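Local coordinates for 3-phytase (Klebsiella pneumoniae, PDB 2WNH), which probably removes phosphate from phytate (inositol hexakisphosphate), starting at the 3-position, as a member of the histidine acid phosphatase family, at residues B[272-277]-B[334-339]; B[365-370]-B[385-390]; B[89-94]-B[107-112]. The protein carries 3 engineered substitutions. All coordinates share one frame; numbering follows the deposited sequence.

Interaction 1 (B[272-277]-B[334-339]); sequences DGVKPE and RYLRVY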
loop_
_atom_site.group_PDB
_atom_site.type_symbol
_atom_site.label_atom_id
_atom_site.label_comp_id
_atom_site.label_asym_id
_atom_site.label_seq_id
_atom_site.Cartn_x
_atom_site.Cartn_y
_atom_site.Cartn_z
ATOM N N ASP B 272 -11.195 9.052 -36.578
ATOM C CA ASP B 272 -12.369 8.192 -36.430
ATOM C C ASP B 272 -12.424 7.628 -35.012
ATOM O O ASP B 272 -13.504 7.504 -34.430
ATOM C CB ASP B 272 -12.318 7.056 -37.448
ATOM C CG ASP B 272 -12.802 7.493 -38.825
ATOM O OD1 ASP B 272 -13.325 8.630 -38.954
ATOM O OD2 ASP B 272 -12.683 6.687 -39.772
ATOM N N GLY B 273 -11.258 7.317 -34.447
ATOM C CA GLY B 273 -11.225 6.746 -33.100
ATOM C C GLY B 273 -11.665 7.699 -31.990
ATOM O O GLY B 273 -12.086 7.255 -30.929
ATOM N N VAL B 274 -11.536 9.011 -32.202
ATOM C CA VAL B 274 -11.875 10.013 -31.177
ATOM C C VAL B 274 -13.321 10.494 -31.318
ATOM O O VAL B 274 -13.851 11.190 -30.459
ATOM C CB VAL B 274 -10.857 11.209 -31.158
ATOM C CG1 VAL B 274 -11.158 12.216 -32.302
ATOM C CG2 VAL B 274 -10.855 11.890 -29.783
ATOM N N LYS B 275 -13.940 10.131 -32.437
ATOM C CA LYS B 275 -15.339 10.412 -32.659
ATOM C C LYS B 275 -16.213 9.481 -31.841
ATOM O O LYS B 275 -15.819 8.341 -31.541
ATOM C CB LYS B 275 -15.678 10.271 -34.136
ATOM C CG LYS B 275 -15.183 11.412 -34.965
ATOM C CD LYS B 275 -15.514 11.165 -36.411
ATOM C CE LYS B 275 -14.765 12.143 -37.280
ATOM N NZ LYS B 275 -14.325 11.481 -38.535
ATOM N N PRO B 276 -17.411 9.957 -31.455
ATOM C CA PRO B 276 -18.306 9.013 -30.822
ATOM C C PRO B 276 -18.616 7.871 -31.801
ATOM O O PRO B 276 -18.404 7.992 -33.006
ATOM C CB PRO B 276 -19.550 9.864 -30.527
ATOM C CG PRO B 276 -19.031 11.262 -30.434
ATOM C CD PRO B 276 -17.999 11.306 -31.530
ATOM N N GLU B 277 -19.050 6.753 -31.264
ATOM C CA GLU B 277 -19.462 5.598 -32.071
ATOM C C GLU B 277 -18.267 4.825 -32.669
ATOM O O GLU B 277 -18.445 3.959 -33.514
ATOM C CB GLU B 277 -20.536 5.966 -33.134
ATOM C CG GLU B 277 -21.510 7.151 -32.796
ATOM C CD GLU B 277 -22.185 7.108 -31.387
ATOM O OE1 GLU B 277 -22.004 6.141 -30.601
ATOM O OE2 GLU B 277 -22.919 8.078 -31.069
ATOM N N ARG B 334 -19.507 19.140 -27.645
ATOM C CA ARG B 334 -18.231 18.435 -27.663
ATOM C C ARG B 334 -17.087 19.271 -28.241
ATOM O O ARG B 334 -17.281 20.125 -29.133
ATOM C CB ARG B 334 -18.366 17.111 -28.401
ATOM C CG ARG B 334 -19.160 16.104 -27.581
ATOM C CD ARG B 334 -19.580 14.930 -28.397
ATOM N NE ARG B 334 -19.844 13.788 -27.525
ATOM C CZ ARG B 334 -20.734 12.826 -27.786
ATOM N NH1 ARG B 334 -21.496 12.890 -28.882
ATOM N NH2 ARG B 334 -20.877 11.809 -26.940
ATOM N N TYR B 335 -15.900 19.021 -27.682
ATOM C CA TYR B 335 -14.669 19.727 -27.996
ATOM C C TYR B 335 -13.541 18.722 -28.149
ATOM O O TYR B 335 -13.625 17.624 -27.643
ATOM C CB TYR B 335 -14.312 20.678 -26.858
ATOM C CG TYR B 335 -15.228 21.866 -26.782
ATOM C CD1 TYR B 335 -16.498 21.752 -26.195
ATOM C CD2 TYR B 335 -14.833 23.116 -27.299
ATOM C CE1 TYR B 335 -17.361 22.855 -26.115
ATOM C CE2 TYR B 335 -15.688 24.215 -27.225
ATOM C CZ TYR B 335 -16.943 24.072 -26.641
ATOM O OH TYR B 335 -17.800 25.144 -26.564
ATOM N N LEU B 336 -12.489 19.127 -28.845
ATOM C CA LEU B 336 -11.300 18.317 -29.004
ATOM C C LEU B 336 -10.110 19.061 -28.402
ATOM O O LEU B 336 -10.009 20.277 -28.532
ATOM C CB LEU B 336 -11.077 18.039 -30.493
ATOM C CG LEU B 336 -9.981 17.048 -30.858
ATOM C CD1 LEU B 336 -10.381 15.641 -30.429
ATOM C CD2 LEU B 336 -9.679 17.103 -32.359
ATOM N N ARG B 337 -9.246 18.321 -27.707
ATOM C CA ARG B 337 -7.941 18.811 -27.268
ATOM C C ARG B 337 -6.882 17.969 -27.960
ATOM O O ARG B 337 -7.017 16.741 -28.058
ATOM C CB ARG B 337 -7.829 18.673 -25.745
ATOM C CG ARG B 337 -6.497 19.095 -25.194
ATOM C CD ARG B 337 -6.532 19.106 -23.696
ATOM N NE ARG B 337 -5.243 19.512 -23.166
ATOM C CZ ARG B 337 -4.579 18.847 -22.232
ATOM N NH1 ARG B 337 -5.072 17.716 -21.729
ATOM N NH2 ARG B 337 -3.413 19.319 -21.810
ATOM N N VAL B 338 -5.825 18.621 -28.459
ATOM C CA VAL B 338 -4.810 17.932 -29.250
ATOM C C VAL B 338 -3.464 18.403 -28.725
ATOM O O VAL B 338 -3.215 19.607 -28.630
ATOM C CB VAL B 338 -4.935 18.321 -30.752
ATOM C CG1 VAL B 338 -3.848 17.637 -31.555
ATOM C CG2 VAL B 338 -6.299 17.947 -31.271
ATOM N N TYR B 339 -2.588 17.470 -28.341
ATOM C CA TYR B 339 -1.289 17.909 -27.826
ATOM C C TYR B 339 -0.194 16.890 -28.038
ATOM O O TYR B 339 -0.468 15.722 -28.337
ATOM C CB TYR B 339 -1.374 18.315 -26.341
ATOM C CG TYR B 339 -1.858 17.247 -25.396
ATOM C CD1 TYR B 339 -3.213 17.077 -25.158
ATOM C CD2 TYR B 339 -0.949 16.428 -24.718
ATOM C CE1 TYR B 339 -3.663 16.110 -24.279
ATOM C CE2 TYR B 339 -1.393 15.449 -23.810
ATOM C CZ TYR B 339 -2.755 15.298 -23.617
ATOM O OH TYR B 339 -3.268 14.372 -22.724
HETATM O O HOH W 1 -23.215 10.387 -29.257
#

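Interaction 2 (B[365-370]-B[385-390]); sequences WRQPGC and ITALGQ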
loop_
_atom_site.group_PDB
_atom_site.type_symbol
_atom_site.label_atom_id
_atom_site.label_comp_id
_atom_site.label_asym_id
_atom_site.label_seq_id
_atom_site.Cartn_x
_atom_site.Cartn_y
_atom_site.Cartn_z
ATOM N N TRP B 365 -2.045 21.989 -29.771
ATOM C CA TRP B 365 -2.506 22.543 -31.050
ATOM C C TRP B 365 -3.691 23.466 -30.803
ATOM O O TRP B 365 -4.468 23.261 -29.857
ATOM C CB TRP B 365 -2.930 21.383 -31.962
ATOM C CG TRP B 365 -3.530 21.773 -33.268
ATOM C CD1 TRP B 365 -2.865 22.025 -34.442
ATOM C CD2 TRP B 365 -4.930 21.908 -33.564
ATOM N NE1 TRP B 365 -3.768 22.339 -35.444
ATOM C CE2 TRP B 365 -5.038 22.269 -34.931
ATOM C CE3 TRP B 365 -6.105 21.772 -32.805
ATOM C CZ2 TRP B 365 -6.265 22.483 -35.550
ATOM C CZ3 TRP B 365 -7.315 22.014 -33.420
ATOM C CH2 TRP B 365 -7.391 22.358 -34.778
ATOM N N ARG B 366 -3.848 24.467 -31.657
ATOM C CA ARG B 366 -5.005 25.351 -31.585
ATOM C C ARG B 366 -5.301 25.971 -32.946
ATOM O O ARG B 366 -4.469 25.945 -33.855
ATOM C CB ARG B 366 -4.800 26.451 -30.542
ATOM C CG ARG B 366 -3.625 27.381 -30.830
ATOM C CD ARG B 366 -3.745 28.689 -30.030
ATOM N NE ARG B 366 -4.969 29.402 -30.401
ATOM C CZ ARG B 366 -6.012 29.615 -29.599
ATOM N NH1 ARG B 366 -5.996 29.210 -28.331
ATOM N NH2 ARG B 366 -7.075 30.260 -30.069
ATOM N N GLN B 367 -6.501 26.517 -33.061
ATOM C CA GLN B 367 -6.908 27.300 -34.219
ATOM C C GLN B 367 -7.942 28.290 -33.723
ATOM O O GLN B 367 -8.430 28.148 -32.601
ATOM C CB GLN B 367 -7.466 26.391 -35.304
ATOM C CG GLN B 367 -8.797 25.685 -34.979
ATOM C CD GLN B 367 -9.360 24.984 -36.211
ATOM O OE1 GLN B 367 -8.817 25.119 -37.311
ATOM N NE2 GLN B 367 -10.446 24.238 -36.034
ATOM N N PRO B 368 -8.255 29.337 -34.519
ATOM C CA PRO B 368 -9.303 30.271 -34.067
ATOM C C PRO B 368 -10.572 29.555 -33.607
ATOM O O PRO B 368 -10.988 28.557 -34.222
ATOM C CB PRO B 368 -9.582 31.103 -35.327
ATOM C CG PRO B 368 -8.232 31.139 -36.023
ATOM C CD PRO B 368 -7.656 29.754 -35.809
ATOM N N GLY B 369 -11.180 30.048 -32.526
ATOM C CA GLY B 369 -12.366 29.392 -31.951
ATOM C C GLY B 369 -12.063 28.477 -30.773
ATOM O O GLY B 369 -12.983 28.095 -30.027
ATOM N N CYS B 370 -10.790 28.113 -30.601
ATOM C CA CYS B 370 -10.372 27.310 -29.421
ATOM C C CYS B 370 -10.382 28.164 -28.159
ATOM O O CYS B 370 -10.173 29.375 -28.232
ATOM C CB CYS B 370 -8.996 26.683 -29.613
ATOM S SG CYS B 370 -8.905 25.524 -30.993
ATOM N N ILE B 385 -11.822 18.475 -36.113
ATOM C CA ILE B 385 -11.705 17.283 -36.964
ATOM C C ILE B 385 -11.487 17.653 -38.437
ATOM O O ILE B 385 -10.605 17.103 -39.097
ATOM C CB ILE B 385 -12.939 16.371 -36.800
ATOM C CG1 ILE B 385 -13.044 15.887 -35.332
ATOM C CG2 ILE B 385 -12.917 15.221 -37.810
ATOM C CD1 ILE B 385 -11.990 14.863 -34.911
ATOM N N THR B 386 -12.290 18.586 -38.933
ATOM C CA THR B 386 -12.190 19.033 -40.325
ATOM C C THR B 386 -10.836 19.654 -40.623
ATOM O O THR B 386 -10.213 19.330 -41.635
ATOM C CB THR B 386 -13.305 20.032 -40.662
ATOM O OG1 THR B 386 -14.569 19.369 -40.523
ATOM C CG2 THR B 386 -13.167 20.540 -42.120
ATOM N N ALA B 387 -10.388 20.549 -39.751
ATOM C CA ALA B 387 -9.096 21.195 -39.934
ATOM C C ALA B 387 -7.937 20.202 -39.885
ATOM O O ALA B 387 -7.021 20.250 -40.721
ATOM C CB ALA B 387 -8.896 22.325 -38.917
ATOM N N LEU B 388 -7.983 19.281 -38.924
ATOM C CA LEU B 388 -6.893 18.313 -38.769
ATOM C C LEU B 388 -6.820 17.305 -39.916
ATOM O O LEU B 388 -5.747 16.739 -40.187
ATOM C CB LEU B 388 -7.024 17.562 -37.435
ATOM C CG LEU B 388 -6.734 18.428 -36.206
ATOM C CD1 LEU B 388 -7.274 17.713 -34.947
ATOM C CD2 LEU B 388 -5.265 18.779 -36.026
ATOM N N GLY B 389 -7.954 17.078 -40.573
ATOM C CA GLY B 389 -8.047 16.076 -41.625
ATOM C C GLY B 389 -7.875 16.584 -43.055
ATOM O O GLY B 389 -7.927 15.782 -43.984
ATOM N N GLN B 390 -7.641 17.886 -43.220
ATOM C CA GLN B 390 -7.615 18.528 -44.559
ATOM C C GLN B 390 -6.626 17.920 -45.544
ATOM O O GLN B 390 -6.862 17.962 -46.750
ATOM C CB GLN B 390 -7.174 19.978 -44.450
ATOM C CG GLN B 390 -8.095 20.923 -43.793
ATOM C CD GLN B 390 -7.409 22.267 -43.629
ATOM O OE1 GLN B 390 -7.265 23.016 -44.602
ATOM N NE2 GLN B 390 -6.943 22.568 -42.403
#

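Interaction 3 (B[89-94]-B[107-112]); sequences ESIYVR and ALVDGA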
loop_
_atom_site.group_PDB
_atom_site.type_symbol
_atom_site.label_atom_id
_atom_site.label_comp_id
_atom_site.label_asym_id
_atom_site.label_seq_id
_atom_site.Cartn_x
_atom_site.Cartn_y
_atom_site.Cartn_z
ATOM N N GLU B 89 -13.745 -2.329 -21.526
ATOM C CA GLU B 89 -14.265 -0.982 -21.824
ATOM C C GLU B 89 -13.294 0.187 -21.520
ATOM O O GLU B 89 -13.476 1.300 -22.023
ATOM C CB GLU B 89 -15.602 -0.813 -21.092
ATOM C CG GLU B 89 -16.414 0.414 -21.474
ATOM C CD GLU B 89 -17.695 0.518 -20.649
ATOM O OE1 GLU B 89 -18.056 -0.462 -19.946
ATOM O OE2 GLU B 89 -18.328 1.588 -20.706
ATOM N N SER B 90 -12.258 -0.074 -20.726
ATOM C CA SER B 90 -11.357 0.962 -20.254
ATOM C C SER B 90 -10.337 1.326 -21.331
ATOM O O SER B 90 -10.073 2.499 -21.549
ATOM C CB SER B 90 -10.575 0.499 -19.022
ATOM O OG SER B 90 -11.420 0.135 -17.939
ATOM N N ILE B 91 -9.716 0.307 -21.929
ATOM C CA ILE B 91 -8.563 0.524 -22.822
ATOM C C ILE B 91 -8.457 -0.567 -23.882
ATOM O O ILE B 91 -8.822 -1.734 -23.640
ATOM C CB ILE B 91 -7.232 0.635 -22.006
ATOM C CG1 ILE B 91 -6.035 1.143 -22.868
ATOM C CG2 ILE B 91 -6.906 -0.683 -21.271
ATOM C CD1 ILE B 91 -4.816 1.436 -22.026
ATOM N N TYR B 92 -7.981 -0.165 -25.062
ATOM C CA TYR B 92 -7.542 -1.108 -26.093
ATOM C C TYR B 92 -6.172 -0.656 -26.535
ATOM O O TYR B 92 -6.000 0.509 -26.923
ATOM C CB TYR B 92 -8.507 -1.176 -27.298
ATOM C CG TYR B 92 -8.120 -2.240 -28.302
ATOM C CD1 TYR B 92 -8.432 -3.586 -28.083
ATOM C CD2 TYR B 92 -7.411 -1.909 -29.465
ATOM C CE1 TYR B 92 -8.050 -4.576 -29.008
ATOM C CE2 TYR B 92 -7.047 -2.888 -30.386
ATOM C CZ TYR B 92 -7.363 -4.209 -30.151
ATOM O OH TYR B 92 -6.959 -5.163 -31.081
ATOM N N VAL B 93 -5.206 -1.570 -26.453
ATOM C CA VAL B 93 -3.818 -1.246 -26.821
ATOM C C VAL B 93 -3.407 -1.997 -28.068
ATOM O O VAL B 93 -3.442 -3.239 -28.106
ATOM C CB VAL B 93 -2.831 -1.568 -25.666
ATOM C CG1 VAL B 93 -1.421 -1.143 -26.050
ATOM C CG2 VAL B 93 -3.273 -0.863 -24.359
ATOM N N ARG B 94 -3.021 -1.239 -29.099
ATOM C CA ARG B 94 -2.546 -1.819 -30.351
ATOM C C ARG B 94 -1.113 -1.324 -30.631
ATOM O O ARG B 94 -0.879 -0.132 -30.807
ATOM C CB ARG B 94 -3.498 -1.439 -31.498
ATOM C CG ARG B 94 -3.043 -2.010 -32.851
ATOM C CD ARG B 94 -4.192 -2.078 -33.833
ATOM N NE ARG B 94 -3.732 -2.327 -35.205
ATOM C CZ ARG B 94 -4.567 -2.584 -36.198
ATOM N NH1 ARG B 94 -5.877 -2.679 -35.936
ATOM N NH2 ARG B 94 -4.108 -2.754 -37.439
ATOM N N ALA B 107 4.887 -1.664 -21.075
ATOM C CA ALA B 107 5.345 -0.714 -20.044
ATOM C C ALA B 107 4.294 0.331 -19.700
ATOM O O ALA B 107 4.117 0.661 -18.515
ATOM C CB ALA B 107 6.671 -0.048 -20.454
ATOM N N LEU B 108 3.584 0.853 -20.706
ATOM C CA LEU B 108 2.597 1.896 -20.437
ATOM C C LEU B 108 1.459 1.384 -19.576
ATOM O O LEU B 108 1.079 2.080 -18.635
ATOM C CB LEU B 108 1.994 2.451 -21.737
ATOM C CG LEU B 108 2.948 3.425 -22.444
ATOM C CD1 LEU B 108 2.523 3.742 -23.897
ATOM C CD2 LEU B 108 3.077 4.755 -21.671
ATOM N N VAL B 109 0.955 0.176 -19.863
ATOM C CA VAL B 109 -0.178 -0.357 -19.067
ATOM C C VAL B 109 0.284 -0.955 -17.730
ATOM O O VAL B 109 -0.462 -0.941 -16.743
ATOM C CB VAL B 109 -1.095 -1.313 -19.872
ATOM C CG1 VAL B 109 -1.881 -0.520 -20.908
ATOM C CG2 VAL B 109 -0.276 -2.438 -20.535
ATOM N N ASP B 110 1.521 -1.459 -17.705
ATOM C CA ASP B 110 2.214 -1.876 -16.461
ATOM C C ASP B 110 2.234 -0.713 -15.447
ATOM O O ASP B 110 1.918 -0.897 -14.272
ATOM C CB ASP B 110 3.660 -2.295 -16.835
ATOM C CG ASP B 110 4.313 -3.258 -15.828
ATOM O OD1 ASP B 110 3.725 -3.647 -14.795
ATOM O OD2 ASP B 110 5.470 -3.645 -16.109
ATOM N N GLY B 111 2.554 0.492 -15.918
ATOM C CA GLY B 111 2.549 1.693 -15.084
ATOM C C GLY B 111 1.143 2.193 -14.774
ATOM O O GLY B 111 0.807 2.524 -13.619
ATOM N N ALA B 112 0.319 2.275 -15.813
ATOM C CA ALA B 112 -1.020 2.889 -15.672
ATOM C C ALA B 112 -1.952 2.076 -14.793
ATOM O O ALA B 112 -2.801 2.659 -14.130
ATOM C CB ALA B 112 -1.670 3.147 -17.047
#

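Interaction 1 (B[272-277]-B[334-339])
P276 sets its CG over one face of the R334 guanidinium. This carbon is the leading atom, 3.3 Å from R334 NH1 and 3.5 Å from R334 CZ, and it sits toward the rim of the flat group rather than over its middle. The arginine gets there by an extended chain: R334 CG stands opposite the carbonyl carbon (chi1 -72°), and from CG to NE the chain runs straight out, passing the proline in the opposite direction. In the plane of the guanidinium, at its edge, a water accepts from R334 NH1 at 3.1 Å and donates to E277 OE2 at 2.9 Å. This relay joins two opposite charges whose atoms E277 OE2 and R334 NH1 stand 5.5 Å apart; R334 NE makes a direct salt bridge with E17 OE2.

Here the end of helix 256-274 packs against strand 334-342 of the mixed central sheet of a histidine acid phosphatase. Deeper in, V274 and L336 meet through methyl groups. With its CG anti to the backbone N (chi1 -172°), L336 extends CD1 to the fork of the valine, 3.8 Å from V274 CG2 and 4.0 Å from V274 CG1. From helix 381-388, I385 touches V274 while L388 touches L336. K275 NZ turns back to D272 OD1 in a 3.1 Å salt bridge.

Interaction 2 (B[365-370]-B[385-390])
W365 and Q367 reach from an irregular loop to helix 381-388, with the CA atoms of Q367 and A387 8.6 Å apart and Q367 itself opening a type II beta turn that ends at C370. The loop links strands 361-364 and 371-373 at the margin of the mixed sheet of the histidine phosphatase fold, and the C370-C379 disulfide fastens its far end to strand 376-380.

L388 lays its CD2 methyl over one face of the W365 indole, offset toward the rim, a CH-pi contact in which CD2 is 3.9 Å from the centroid of the five-membered ring and 20° off its normal. The nearest ring atom is CE2, 3.7 Å from L388 CD2, on the bond shared by the two rings. W365 CG stands opposite the backbone N (chi1 175°), which puts the indole face under L388 CD2, and F303 meets this ring edge to face. A387 comes differently: its CB lies at the edge, near the ring plane, 4.3 Å from W365 CZ2.

The same methyl touches the amide end of Q367, whose NE2 makes a weak hydrogen bond to A383 O. Q367 OE1 comes to 3.2 Å from A387 CB.

Interaction 3 (B[89-94]-B[107-112])
V109 projects from helix 99-112 toward strand 91-95 and meets I91 and V93, two residues on the same face of the strand. Its CB points at the strand and there divides. CG1, set anti to the carbonyl carbon (chi1 -70°), does the touching: it is 3.7 Å from I91 CD1 and equally 3.7 Å from V93 CG2. CG2 meets no atom of 89-94 within 4.2 Å.

I91 is stretched out, with chi1 -169° and chi2 172°, and brings the very end of its chain, CD1, to the valine. V93 runs past V109 in the opposite direction and touches it with CG2. The intervening Y92 and the following R94 point off elsewhere: the Y92 ring stacks on H121 and R94 forms a salt bridge with D128.

Strand 91-95 pairs in parallel with strand 284-289 in the central sheet of the histidine phosphatase fold, and this contact is part of the packing of helix 99-112 on that sheet, with L108 on L286 and A112 on W284. D110 is hydrogen-bonded to H59 and N221 of a second subunit. With no polar atom among the touching tips and all three residues buried, the contact rests on dispersion and the exclusion of water.

In the fold
From the N terminus, interaction 3 comes first: it closes the short connection out of strand 91-95 into helix 99-112 and brings that helix against the sheet. Interaction 1 then closes a longer loop, from the end of helix 256-274 through strands 284-289 and 320-328 to strand 334-342. Interaction 2 closes the last, short one, around strands 371-373 and 376-380. The three follow in series, without nesting or crossing. Interactions 1 and 2 adjoin, with V338 O probably hydrogen-bonded to W365 N (2.9 Å), and helix 381-388, which carries one side of interaction 2, also packs on interaction 1. Interaction 3 reaches the same sheet as interaction 1, the centres of the two about 19 Å apart.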